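Local coordinates for uncharacterized protein YhfS (PDB 4J8L) that is of unknown function but carries covalently attached pyridoxal 5'-phosphate and may have cysteine synthase activity, at residues D171-M176 and V307-K312; L6-I11 and Q277-I282; G41-P44 and P49-T52. One frame throughout, in Å; residues are numbered along the deposited sequence. Where two conformers were deposited one is given.

Contact 1. Residues D171-M176 and V307-K312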
loop_
_atom_site.group_PDB
_atom_site.type_symbol
_atom_site.label_atom_id
_atom_site.label_comp_id
_atom_site.label_asym_id
_atom_site.label_seq_id
_atom_site.Cartn_x
_atom_site.Cartn_y
_atom_site.Cartn_z
ATOM N N ASP A 171 5.107 -1.002 -0.236
ATOM C CA ASP A 171 4.262 -0.716 -1.397
ATOM C C ASP A 171 2.776 -0.674 -1.057
ATOM O O ASP A 171 1.937 -0.651 -1.964
ATOM C CB ASP A 171 4.497 -1.762 -2.501
ATOM C CG ASP A 171 5.893 -1.676 -3.099
ATOM O OD1 ASP A 171 6.126 -0.767 -3.917
ATOM O OD2 ASP A 171 6.752 -2.520 -2.753
ATOM N N ASN A 172 2.447 -0.675 0.234
ATOM C CA ASN A 172 1.042 -0.647 0.638
ATOM C C ASN A 172 0.259 0.496 0.025
ATOM O O ASN A 172 0.731 1.636 0.007
ATOM C CB ASN A 172 0.902 -0.615 2.158
ATOM C CG ASN A 172 1.311 -1.922 2.781
ATOM O OD1 ASN A 172 0.583 -2.909 2.681
ATOM N ND2 ASN A 172 2.498 -1.954 3.390
ATOM N N TYR A 173 -0.924 0.150 -0.488
ATOM C CA TYR A 173 -1.858 1.090 -1.125
ATOM C C TYR A 173 -1.405 1.521 -2.523
ATOM O O TYR A 173 -2.047 2.347 -3.164
ATOM C CB TYR A 173 -2.095 2.329 -0.262
ATOM C CG TYR A 173 -2.890 2.135 1.007
ATOM C CD1 TYR A 173 -4.030 1.337 1.046
ATOM C CD2 TYR A 173 -2.529 2.808 2.170
ATOM C CE1 TYR A 173 -4.768 1.203 2.217
ATOM C CE2 TYR A 173 -3.247 2.676 3.330
ATOM C CZ TYR A 173 -4.374 1.877 3.357
ATOM O OH TYR A 173 -5.092 1.766 4.533
ATOM N N ALA A 174 -0.290 0.975 -2.991
ATOM C CA ALA A 174 0.149 1.240 -4.355
ATOM C C ALA A 174 0.013 0.020 -5.270
ATOM O O ALA A 174 -0.054 0.159 -6.492
ATOM C CB ALA A 174 1.604 1.740 -4.363
ATOM N N VAL A 175 0.004 -1.175 -4.682
ATOM C CA VAL A 175 0.032 -2.404 -5.476
ATOM C C VAL A 175 -1.218 -2.523 -6.333
ATOM O O VAL A 175 -2.330 -2.291 -5.845
ATOM C CB VAL A 175 0.179 -3.647 -4.582
ATOM C CG1 VAL A 175 0.173 -4.928 -5.428
ATOM C CG2 VAL A 175 1.470 -3.560 -3.776
HETATM N N MSE A 176 -1.023 -2.861 -7.611
HETATM C CA MSE A 176 -2.115 -2.960 -8.587
HETATM C C MSE A 176 -2.796 -1.632 -8.910
HETATM O O MSE A 176 -3.825 -1.612 -9.594
HETATM C CB MSE A 176 -3.178 -3.986 -8.163
HETATM C CG MSE A 176 -2.711 -5.419 -8.203
HETATM SE SE MSE A 176 -1.941 -5.868 -9.960
HETATM C CE MSE A 176 -2.361 -7.781 -10.002
ATOM N N VAL A 307 -10.932 -0.341 7.962
ATOM C CA VAL A 307 -10.647 -1.693 8.402
ATOM C C VAL A 307 -9.267 -2.095 7.891
ATOM O O VAL A 307 -8.348 -2.338 8.673
ATOM C CB VAL A 307 -11.718 -2.685 7.885
ATOM C CG1 VAL A 307 -11.473 -4.087 8.441
ATOM C CG2 VAL A 307 -13.122 -2.174 8.278
ATOM N N GLY A 308 -9.133 -2.154 6.571
ATOM C CA GLY A 308 -7.882 -2.542 5.934
ATOM C C GLY A 308 -6.788 -1.474 5.947
ATOM O O GLY A 308 -5.706 -1.721 6.475
ATOM N N ALA A 309 -7.019 -0.314 5.335
ATOM C CA ALA A 309 -8.227 0.008 4.578
ATOM C C ALA A 309 -8.235 -0.669 3.212
ATOM O O ALA A 309 -7.370 -1.487 2.922
ATOM C CB ALA A 309 -8.338 1.515 4.412
ATOM N N GLU A 310 -9.230 -0.316 2.395
ATOM C CA GLU A 310 -9.375 -0.880 1.046
ATOM C C GLU A 310 -9.526 -2.405 1.044
ATOM O O GLU A 310 -9.157 -3.076 0.081
ATOM C CB GLU A 310 -8.237 -0.379 0.134
ATOM C CG GLU A 310 -8.215 1.157 0.141
ATOM C CD GLU A 310 -7.274 1.813 -0.864
ATOM O OE1 GLU A 310 -6.568 1.112 -1.611
ATOM O OE2 GLU A 310 -7.243 3.068 -0.879
ATOM N N SER A 311 -10.102 -2.934 2.120
ATOM C CA SER A 311 -10.325 -4.367 2.239
ATOM C C SER A 311 -11.603 -4.755 1.511
ATOM O O SER A 311 -12.383 -3.902 1.089
ATOM C CB SER A 311 -10.452 -4.780 3.709
ATOM O OG SER A 311 -11.732 -4.433 4.215
ATOM N N LYS A 312 -11.802 -6.058 1.364
ATOM C CA LYS A 312 -13.024 -6.582 0.749
ATOM C C LYS A 312 -14.301 -6.136 1.460
ATOM O O LYS A 312 -15.392 -6.206 0.875
ATOM C CB LYS A 312 -12.974 -8.108 0.730
ATOM C CG LYS A 312 -12.940 -8.730 2.117
ATOM C CD LYS A 312 -12.620 -10.231 2.030
ATOM C CE LYS A 312 -12.286 -10.809 3.402
ATOM N NZ LYS A 312 -11.956 -12.268 3.357
#

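Contact 2. Residues L6-I11 and Q277-I282. With ACY (acetic acid), chain E.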
loop_
_atom_site.group_PDB
_atom_site.type_symbol
_atom_site.label_atom_id
_atom_site.label_comp_id
_atom_site.label_asym_id
_atom_site.label_seq_id
_atom_site.Cartn_x
_atom_site.Cartn_y
_atom_site.Cartn_z
ATOM N N LEU A 6 0.544 9.525 -6.666
ATOM C CA LEU A 6 1.004 8.476 -7.566
ATOM C C LEU A 6 0.111 8.448 -8.793
ATOM O O LEU A 6 -1.047 8.868 -8.738
ATOM C CB LEU A 6 0.963 7.122 -6.859
ATOM C CG LEU A 6 1.798 7.052 -5.579
ATOM C CD1 LEU A 6 1.723 5.638 -4.998
ATOM C CD2 LEU A 6 3.235 7.447 -5.860
ATOM N N GLN A 7 0.652 7.945 -9.898
ATOM C CA GLN A 7 -0.064 7.906 -11.168
ATOM C C GLN A 7 -0.957 6.667 -11.265
ATOM O O GLN A 7 -0.456 5.540 -11.314
ATOM C CB GLN A 7 0.951 7.917 -12.318
ATOM C CG GLN A 7 0.333 7.852 -13.709
ATOM C CD GLN A 7 -0.457 9.095 -14.063
ATOM O OE1 GLN A 7 -1.633 9.014 -14.421
ATOM N NE2 GLN A 7 0.189 10.253 -13.980
ATOM N N SER A 8 -2.275 6.878 -11.305
ATOM C CA SER A 8 -3.233 5.776 -11.350
ATOM C C SER A 8 -3.234 5.073 -12.705
ATOM O O SER A 8 -2.994 5.693 -13.741
ATOM C CB SER A 8 -4.651 6.293 -11.081
ATOM O OG SER A 8 -4.747 6.958 -9.833
ATOM N N LEU A 9 -3.523 3.779 -12.689
ATOM C CA LEU A 9 -3.729 3.045 -13.930
ATOM C C LEU A 9 -5.062 3.423 -14.555
ATOM O O LEU A 9 -6.055 3.649 -13.850
ATOM C CB LEU A 9 -3.697 1.531 -13.684
ATOM C CG LEU A 9 -2.396 0.981 -13.083
ATOM C CD1 LEU A 9 -2.503 -0.523 -12.865
ATOM C CD2 LEU A 9 -1.202 1.311 -13.970
ATOM N N THR A 10 -5.097 3.467 -15.882
ATOM C CA THR A 10 -6.365 3.589 -16.586
ATOM C C THR A 10 -7.082 2.241 -16.538
ATOM O O THR A 10 -6.495 1.228 -16.164
ATOM C CB THR A 10 -6.165 3.959 -18.059
ATOM O OG1 THR A 10 -5.529 2.865 -18.731
ATOM C CG2 THR A 10 -5.315 5.221 -18.196
ATOM N N ILE A 11 -8.347 2.235 -16.928
ATOM C CA ILE A 11 -9.107 0.991 -16.990
ATOM C C ILE A 11 -8.448 -0.009 -17.951
ATOM O O ILE A 11 -8.364 -1.202 -17.644
ATOM C CB ILE A 11 -10.594 1.245 -17.370
ATOM C CG1 ILE A 11 -11.382 -0.062 -17.345
ATOM C CG2 ILE A 11 -10.723 1.939 -18.730
ATOM C CD1 ILE A 11 -11.442 -0.667 -15.973
ATOM N N GLN A 277 -2.571 8.161 3.156
ATOM C CA GLN A 277 -1.371 7.899 2.368
ATOM C C GLN A 277 -1.777 7.200 1.073
ATOM O O GLN A 277 -1.064 7.269 0.077
ATOM C CB GLN A 277 -0.366 7.076 3.172
ATOM C CG GLN A 277 0.077 7.794 4.448
ATOM C CD GLN A 277 1.290 7.161 5.098
ATOM O OE1 GLN A 277 1.446 5.944 5.095
ATOM N NE2 GLN A 277 2.160 7.995 5.668
ATOM N N SER A 278 -2.932 6.539 1.088
ATOM C CA SER A 278 -3.510 6.033 -0.148
ATOM C C SER A 278 -4.087 7.221 -0.901
ATOM O O SER A 278 -4.344 8.265 -0.308
ATOM C CB SER A 278 -4.606 4.996 0.130
ATOM O OG SER A 278 -4.998 4.339 -1.073
ATOM N N LYS A 279 -4.293 7.069 -2.204
ATOM C CA LYS A 279 -4.787 8.169 -3.018
ATOM C C LYS A 279 -6.276 8.383 -2.735
ATOM O O LYS A 279 -7.103 7.498 -2.975
ATOM C CB LYS A 279 -4.504 7.899 -4.499
ATOM C CG LYS A 279 -4.664 9.090 -5.432
ATOM C CD LYS A 279 -4.082 8.755 -6.801
ATOM C CE LYS A 279 -4.364 9.850 -7.813
ATOM N NZ LYS A 279 -3.827 9.510 -9.172
ATOM N N VAL A 280 -6.593 9.553 -2.185
ATOM C CA VAL A 280 -7.930 9.894 -1.709
ATOM C C VAL A 280 -8.190 11.379 -1.952
ATOM O O VAL A 280 -7.305 12.112 -2.406
ATOM C CB VAL A 280 -8.066 9.655 -0.182
ATOM C CG1 VAL A 280 -7.906 8.178 0.148
ATOM C CG2 VAL A 280 -7.050 10.495 0.583
ATOM N N LEU A 281 -9.404 11.826 -1.649
ATOM C CA LEU A 281 -9.718 13.248 -1.696
ATOM C C LEU A 281 -9.565 13.911 -0.335
ATOM O O LEU A 281 -9.934 13.344 0.696
ATOM C CB LEU A 281 -11.152 13.489 -2.183
ATOM C CG LEU A 281 -11.249 13.784 -3.676
ATOM C CD1 LEU A 281 -11.301 12.479 -4.445
ATOM C CD2 LEU A 281 -12.430 14.678 -4.000
ATOM N N ILE A 282 -9.013 15.116 -0.330
ATOM C CA ILE A 282 -9.028 15.941 0.869
ATOM C C ILE A 282 -9.951 17.116 0.624
ATOM O O ILE A 282 -9.732 17.918 -0.284
ATOM C CB ILE A 282 -7.637 16.448 1.232
ATOM C CG1 ILE A 282 -6.757 15.267 1.630
ATOM C CG2 ILE A 282 -7.719 17.454 2.372
ATOM C CD1 ILE A 282 -5.309 15.529 1.460
HETATM C C ACY E . -3.845 5.256 -6.996
HETATM O O ACY E . -3.953 4.981 -5.781
HETATM O OXT ACY E . -4.830 5.444 -7.757
HETATM C CH3 ACY E . -2.459 5.353 -7.570
#

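Contact 3. Residues G41-P44 and P49-T52. With ACY (acetic acid), chain D.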
loop_
_atom_site.group_PDB
_atom_site.type_symbol
_atom_site.label_atom_id
_atom_site.label_comp_id
_atom_site.label_asym_id
_atom_site.label_seq_id
_atom_site.Cartn_x
_atom_site.Cartn_y
_atom_site.Cartn_z
ATOM N N GLY A 41 -0.800 -27.271 5.761
ATOM C CA GLY A 41 0.270 -27.794 6.587
ATOM C C GLY A 41 1.674 -27.886 6.019
ATOM O O GLY A 41 1.996 -27.324 4.966
ATOM N N LEU A 42 2.509 -28.613 6.745
ATOM C CA LEU A 42 3.954 -28.614 6.512
ATOM C C LEU A 42 4.327 -29.756 5.576
ATOM O O LEU A 42 4.838 -30.780 6.015
ATOM C CB LEU A 42 4.676 -28.767 7.850
ATOM C CG LEU A 42 4.348 -27.707 8.906
ATOM C CD1 LEU A 42 5.220 -27.872 10.137
ATOM C CD2 LEU A 42 4.514 -26.322 8.317
ATOM N N THR A 43 4.037 -29.585 4.290
ATOM C CA THR A 43 4.246 -30.667 3.331
ATOM C C THR A 43 5.743 -30.908 3.110
ATOM O O THR A 43 6.544 -29.967 3.101
ATOM C CB THR A 43 3.503 -30.405 1.997
ATOM O OG1 THR A 43 4.168 -29.390 1.234
ATOM C CG2 THR A 43 2.063 -29.976 2.263
ATOM N N PRO A 44 6.126 -32.174 2.948
ATOM C CA PRO A 44 7.551 -32.527 2.888
ATOM C C PRO A 44 8.319 -31.827 1.769
ATOM O O PRO A 44 7.860 -31.765 0.622
ATOM C CB PRO A 44 7.535 -34.044 2.679
ATOM C CG PRO A 44 6.154 -34.386 2.279
ATOM C CD PRO A 44 5.252 -33.354 2.860
ATOM N N PRO A 49 2.121 -25.421 2.497
ATOM C CA PRO A 49 1.239 -26.082 1.524
ATOM C C PRO A 49 1.755 -26.000 0.103
ATOM O O PRO A 49 2.396 -25.014 -0.285
ATOM C CB PRO A 49 -0.073 -25.288 1.664
ATOM C CG PRO A 49 -0.070 -24.859 3.094
ATOM C CD PRO A 49 1.373 -24.492 3.369
ATOM N N ARG A 50 1.504 -27.060 -0.666
ATOM C CA ARG A 50 1.896 -27.075 -2.062
ATOM C C ARG A 50 1.223 -25.930 -2.813
ATOM O O ARG A 50 1.845 -25.291 -3.658
ATOM C CB ARG A 50 1.526 -28.415 -2.708
ATOM C CG ARG A 50 2.253 -29.628 -2.120
ATOM C CD ARG A 50 1.746 -30.931 -2.743
ATOM N NE ARG A 50 0.301 -31.074 -2.546
ATOM C CZ ARG A 50 -0.267 -31.624 -1.474
ATOM N NH1 ARG A 50 0.480 -32.112 -0.493
ATOM N NH2 ARG A 50 -1.587 -31.704 -1.392
ATOM N N VAL A 51 -0.049 -25.667 -2.506
ATOM C CA VAL A 51 -0.757 -24.591 -3.190
ATOM C C VAL A 51 -0.187 -23.218 -2.822
ATOM O O VAL A 51 -0.104 -22.316 -3.659
ATOM C CB VAL A 51 -2.274 -24.657 -2.914
ATOM C CG1 VAL A 51 -2.960 -23.378 -3.396
ATOM C CG2 VAL A 51 -2.865 -25.882 -3.581
ATOM N N THR A 52 0.257 -23.071 -1.578
ATOM C CA THR A 52 0.867 -21.812 -1.158
ATOM C C THR A 52 2.158 -21.542 -1.937
ATOM O O THR A 52 2.387 -20.417 -2.389
ATOM C CB THR A 52 1.085 -21.784 0.361
ATOM O OG1 THR A 52 -0.192 -21.939 1.001
ATOM C CG2 THR A 52 1.712 -20.443 0.811
HETATM C C ACY D . -0.594 -29.668 -5.413
HETATM O O ACY D . -1.135 -30.381 -4.537
HETATM O OXT ACY D . -0.913 -28.479 -5.645
HETATM C CH3 ACY D . 0.505 -30.273 -6.233
#

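Contact 1. Residues D171-M176 and V307-K312
Tyr173 reaches across to the 307-312 loop and meets Ala309 through its phenol oxygen. The polar part is one hydrogen bond: Ala309 N donates to Tyr173 OH at 2.9 Å, with an N-H...O angle of 151°. The donor belongs to the peptide joining Gly308 and Ala309, which is cis. The same hydroxyl has a weak hydrogen bond to a diethylene glycol molecule, probably from the crystallisation liquor.

Van der Waals contacts accompany this bond. Ala309 CB lies 3.3 Å from Tyr173 OH, while Ala309 O sits at the ring edge, near its plane. Glu310 brings its extended side chain up to the CD1 side of the ring; its OE1 is 3.7 Å from Tyr173 CD1, and carboxylate and ring planes differ by 53°. The ring projects this way because CG stands anti to the carbonyl carbon (chi1 -70°).

Charge is settled outside the pair, since the Glu310 carboxylate takes a salt bridge from Lys177 and a hydrogen bond from Ser278 OG. The chemistry is thus divided: one phenol oxygen satisfies a backbone N-H of the C-terminal region, whereas the neighbouring carboxylate, gripped at both oxygens, gives the ring a firmly placed flank and would probably stay ionised.

Contact 2. Residues L6-I11 and Q277-I282
Lys279 drives its ammonium group into the chain near the N-terminus, where two oxygens receive it: NZ donates to Leu6 O at 2.9 Å and to Ser8 OG at 2.8 Å. The carbonyl bond is nearly linear, the C=O...N angle being 167°. Ser8 OG plays both roles, accepting from the lysine and donating to acetate OXT at 2.6 Å. The acetate, probably from the crystallisation liquor, lies alongside the lysine chain, with its O 3.2 Å from Lys279 CB and its methyl carbon 3.9 Å from Leu6 CB.

The ammonium gets there because the lysine is stretched to full length, with CG anti to the backbone N (chi1 -166°) and every later torsion extended. An alanine here would remove the ammonium, and the Leu6 carbonyl and Ser8 hydroxyl would probably lose their shared donor, leaving residues 6-8 less firmly tied to the strand.

Further out, Asn275 steadies both sides, its OD1 bonded to Leu6 N and its ND2 to Gln277 O. Leu9 makes a backbone hydrogen bond with Lys177, and Thr10 then caps the start of helix 11-28. On the other side, Ile282 pairs with Val272 and Leu281 with Ile340, which fixes the strand from which the lysine springs. The whole is a lysine from an antiparallel beta-hairpin, formed by strands 268-275 and 279-285 of the C-terminal four-stranded sheet, pinning the N-terminal arm just before its first helix.

Contact 3. Residues G41-P44 and P49-T52
Gly41 and Pro49 bring their backbones together where the loop returns to the N-terminus of helix 50-62, Gly41 O lying 3.1 Å from Pro49 N. A proline nitrogen has no hydrogen to give, so this is a close approach and not a bond. Leu42 is the centre of an inverse gamma turn, closed by a weak Thr43 N to Gly41 O hydrogen bond of 3.1 Å. Gly41 has a positive phi (87°), and any side chain there would collide with the carbonyl oxygen of the residue before it, so glycine suits the position; Gln228 OE1 accepts its N-H. Pro49 occupies the N-cap position, while the first-turn N-H groups of Arg50 and Val51 are taken by the two carboxylate oxygens of Asp39.

Among the side chains, the Pro49 ring rests on Gly41, with CD 3.3 Å from Gly41 O. Thr43 crosses Arg50 at about a right angle. Its methyl CG2 also packs 4.0 Å from Pro49 CA, and its OG1 is hydrogen-bonded to Gln48 O. Arg50 bends at chi3 (-58°), and its guanidinium edge faces an acetate, probably from the crystallisation liquor, that Arg54 also binds. Arg50 NE donates to acetate O at 2.6 Å, with an N-H...O angle of 171°, while NH1 lies 3.8 Å from Thr43 CG2.

Contacts 1 and 2 are neighbours, their centres 12 Å apart, whereas contact 3 lies about 27 Å from contact 1 and about 37 Å from contact 2, centre to centre, on the opposite side of the chain's centre from contact 2. Ser278 of contact 2 bridges to contact 1, its CB packing on the Tyr173 ring. Their segments alternate along the chain, 6-11, 171-176, 277-282, 307-312, so the N-terminal arm and the C-terminal region are joined to the loop after strand 167-170 of the seven-stranded sheet. Contact 3, nested inside the span of contact 2, ends before contact 1 begins and shapes the start of helix 50-62; helix 229-261 borders all three.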